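Local coordinates for protein putative N-acetylmuramoyl-L-alanine amidase (Neisseria meningitidis MC58, PDB 3CZX) that probably hydrolyses the amide link between N-acetylmuramoyl and L-amino acid residues in cell-wall glycopeptides, with the help of a bound zinc ion, at residues L93-N98 and K124-G129. Sequence-based numbering, arbitrary orientation.
Sequences LSTPKN and KPDNAG
L93 and S94 run parallel to K124 and P125, the two strand ends of a beta-alpha-beta unit in which helix 99-113 links strand 91-94 to the edge strand 123-125. The pair exemplifies the parallel pairing of an edge strand that ends in a turn. S94 N donates to K124 O at 3.1 Å, and K124 also bonds to the backbone of A92. The same oxygen receives the CA-H of L93. One residue further on the pairing deteriorates: D126 N reaches S94 O in a weak, bent bond (N-H...O 128°), while P125, whose ring nitrogen carries no hydrogen, offers its CA-H to S94 O at 3.4 Å.

The tight part belongs to L93 and D126. With CG anti to the backbone N (chi1 179°), L93 extends CD1 over the flat face of the P125-D126 peptide, 3.3 Å from P125 O, and to 3.9 Å from G129 CA. Helix 134-138 covers the leucine through L134 and A137, and the side chain of L93 sits about 9 Å from that of the zinc ligand H78. In D126, CG lies between the backbone N and the carbonyl carbon (chi1 63°), which brings OD2 to face the CA hydrogen of T95, 3.4 Å from T95 CA. The S94 hydroxyl bonds to G141 O just ahead of strand 142-145, which the backbone of L93 joins through V143.

Packing is looser at the outer edge, where the K124 side chain runs off from L93 to a salt bridge with E91. Beyond P125 the chain curls into a 3-10 turn, 126-128, with G129 N bonded to D126 O. Past the other strand's end, the exposed ring of P96 approaches D126 through CD alone, 3.8 Å from D126 OD2.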
ATOM      1  N   LEU A  93       2.912  -5.378  22.386  1.00 14.00           N
ATOM      2  CA  LEU A  93       3.474  -6.298  23.356  1.00 13.72           C
ATOM      3  C   LEU A  93       4.969  -6.137  23.336  1.00 12.84           C
ATOM      4  O   LEU A  93       5.566  -6.255  22.285  1.00 11.78           O
ATOM      5  CB  LEU A  93       3.138  -7.738  22.950  1.00 14.51           C
ATOM      6  CG  LEU A  93       3.638  -8.864  23.815  1.00 16.47           C
ATOM      7  CD1 LEU A  93       2.789  -8.862  25.107  1.00 17.66           C
ATOM      8  CD2 LEU A  93       3.578 -10.269  23.055  1.00 17.15           C
ATOM      9  N   SER A  94       5.596  -5.879  24.491  1.00 12.23           N
ATOM     10  CA  SER A  94       7.052  -5.836  24.516  1.00 12.45           C
ATOM     11  C   SER A  94       7.527  -5.976  25.949  1.00 12.65           C
ATOM     12  O   SER A  94       6.720  -6.136  26.846  1.00 12.45           O
ATOM     13  CB  SER A  94       7.553  -4.533  23.904  1.00 12.94           C
ATOM     14  OG  SER A  94       8.945  -4.537  23.626  1.00 13.48           O
ATOM     15  N   THR A  95       8.832  -5.885  26.116  1.00 13.32           N
ATOM     16  CA  THR A  95       9.439  -5.746  27.463  1.00 13.48           C
ATOM     17  C   THR A  95       9.135  -4.353  28.042  1.00 13.60           C
ATOM     18  O   THR A  95       8.943  -3.382  27.314  1.00 12.44           O
ATOM     19  CB  THR A  95      10.977  -5.886  27.359  1.00 14.03           C
ATOM     20  OG1 THR A  95      11.497  -4.994  26.360  1.00 16.62           O
ATOM     21  CG2 THR A  95      11.400  -7.308  26.983  1.00 14.67           C
ATOM     22  N   PRO A  96       9.131  -4.228  29.374  1.00 13.65           N
ATOM     23  CA  PRO A  96       8.956  -2.931  29.984  1.00 14.02           C
ATOM     24  C   PRO A  96       9.883  -1.823  29.515  1.00 12.53           C
ATOM     25  O   PRO A  96       9.493  -0.649  29.474  1.00 13.27           O
ATOM     26  CB  PRO A  96       9.161  -3.233  31.475  1.00 14.04           C
ATOM     27  CG  PRO A  96       8.683  -4.609  31.604  1.00 14.14           C
ATOM     28  CD  PRO A  96       9.179  -5.305  30.378  1.00 14.36           C
ATOM     29  N   LYS A  97      11.100  -2.174  29.138  1.00 13.72           N
ATOM     30  CA  LYS A  97      12.010  -1.208  28.528  1.00 13.47           C
ATOM     31  C   LYS A  97      11.327  -0.380  27.417  1.00 12.50           C
ATOM     32  O   LYS A  97      11.574   0.815  27.255  1.00 11.32           O
ATOM     33  CB  LYS A  97      13.236  -1.941  27.922  1.00 12.75           C
ATOM     34  CG  LYS A  97      14.197  -1.027  27.179  1.00 16.30           C
ATOM     35  CD  LYS A  97      15.446  -1.714  26.662  1.00 17.97           C
ATOM     36  CE  LYS A  97      16.169  -0.794  25.667  1.00 21.40           C
ATOM     37  NZ  LYS A  97      17.439  -1.301  25.114  1.00 25.06           N
ATOM     38  N   ASN A  98      10.506  -1.068  26.635  1.00 12.01           N
ATOM     39  CA  ASN A  98       9.840  -0.489  25.476  1.00 12.17           C
ATOM     40  C   ASN A  98       8.427   0.080  25.763  1.00 12.27           C
ATOM     41  O   ASN A  98       7.699   0.403  24.834  1.00 10.54           O
ATOM     42  CB  ASN A  98       9.738  -1.598  24.419  1.00 12.11           C
ATOM     43  CG  ASN A  98      11.083  -1.920  23.792  1.00 15.07           C
ATOM     44  OD1 ASN A  98      11.507  -3.076  23.728  1.00 21.97           O
ATOM     45  ND2 ASN A  98      11.718  -0.922  23.273  1.00 16.86           N
ATOM     46  N   LYS A 124       1.243  -3.782  26.589  1.00 12.18           N
ATOM     47  CA  LYS A 124       1.083  -5.010  27.329  1.00 14.01           C
ATOM     48  C   LYS A 124       2.444  -5.668  27.465  1.00 14.43           C
ATOM     49  O   LYS A 124       3.221  -5.692  26.516  1.00 12.73           O
ATOM     50  CB  LYS A 124       0.097  -5.909  26.611  1.00 16.43           C
ATOM     51  CG  LYS A 124      -1.309  -5.317  26.769  1.00 18.94           C
ATOM     52  CD  LYS A 124      -2.336  -6.329  26.996  1.00 21.85           C
ATOM     53  CE  LYS A 124      -3.730  -5.696  27.008  1.00 22.83           C
ATOM     54  NZ  LYS A 124      -4.755  -6.562  26.335  1.00 26.23           N
ATOM     55  N   PRO A 125       2.768  -6.170  28.673  1.00 15.05           N
ATOM     56  CA  PRO A 125       4.116  -6.705  28.899  1.00 15.71           C
ATOM     57  C   PRO A 125       4.292  -8.107  28.384  1.00 16.93           C
ATOM     58  O   PRO A 125       3.357  -8.876  28.363  1.00 16.72           O
ATOM     59  CB  PRO A 125       4.220  -6.713  30.439  1.00 15.62           C
ATOM     60  CG  PRO A 125       2.809  -6.978  30.872  1.00 15.82           C
ATOM     61  CD  PRO A 125       1.964  -6.166  29.901  1.00 15.65           C
ATOM     62  N   ASP A 126       5.522  -8.446  28.032  1.00 19.39           N
ATOM     63  CA  ASP A 126       5.813  -9.785  27.514  1.00 22.69           C
ATOM     64  C   ASP A 126       5.552 -10.910  28.533  1.00 23.55           C
ATOM     65  O   ASP A 126       5.096 -11.997  28.160  1.00 24.59           O
ATOM     66  CB  ASP A 126       7.255  -9.847  27.008  1.00 21.94           C
ATOM     67  CG  ASP A 126       8.285  -9.619  28.114  1.00 24.27           C
ATOM     68  OD1 ASP A 126       9.209 -10.446  28.236  1.00 28.44           O
ATOM     69  OD2 ASP A 126       8.183  -8.620  28.839  1.00 24.80           O
ATOM     70  N   ASN A 127       5.781 -10.631  29.820  1.00 25.64           N
ATOM     71  CA  ASN A 127       5.671 -11.661  30.855  1.00 26.92           C
ATOM     72  C   ASN A 127       4.280 -12.234  31.004  1.00 28.26           C
ATOM     73  O   ASN A 127       4.118 -13.305  31.609  1.00 29.44           O
ATOM     74  CB  ASN A 127       6.202 -11.147  32.209  1.00 27.46           C
ATOM     75  CG  ASN A 127       5.239 -10.204  32.926  1.00 27.34           C
ATOM     76  OD1 ASN A 127       4.383  -9.570  32.314  1.00 29.16           O
ATOM     77  ND2 ASN A 127       5.386 -10.107  34.258  1.00 27.43           N
ATOM     78  N   ALA A 128       3.284 -11.545  30.450  1.00 28.77           N
ATOM     79  CA  ALA A 128       1.898 -11.975  30.494  1.00 28.90           C
ATOM     80  C   ALA A 128       1.328 -12.261  29.089  1.00 29.57           C
ATOM     81  O   ALA A 128       0.130 -12.485  28.931  1.00 29.68           O
ATOM     82  CB  ALA A 128       1.073 -10.920  31.209  1.00 29.09           C
ATOM     83  N   GLY A 129       2.201 -12.281  28.083  1.00 29.83           N
ATOM     84  CA  GLY A 129       1.777 -12.323  26.686  1.00 30.20           C
ATOM     85  C   GLY A 129       1.534 -13.725  26.171  1.00 30.73           C
ATOM     86  O   GLY A 129       2.132 -14.691  26.653  1.00 30.71           O
TER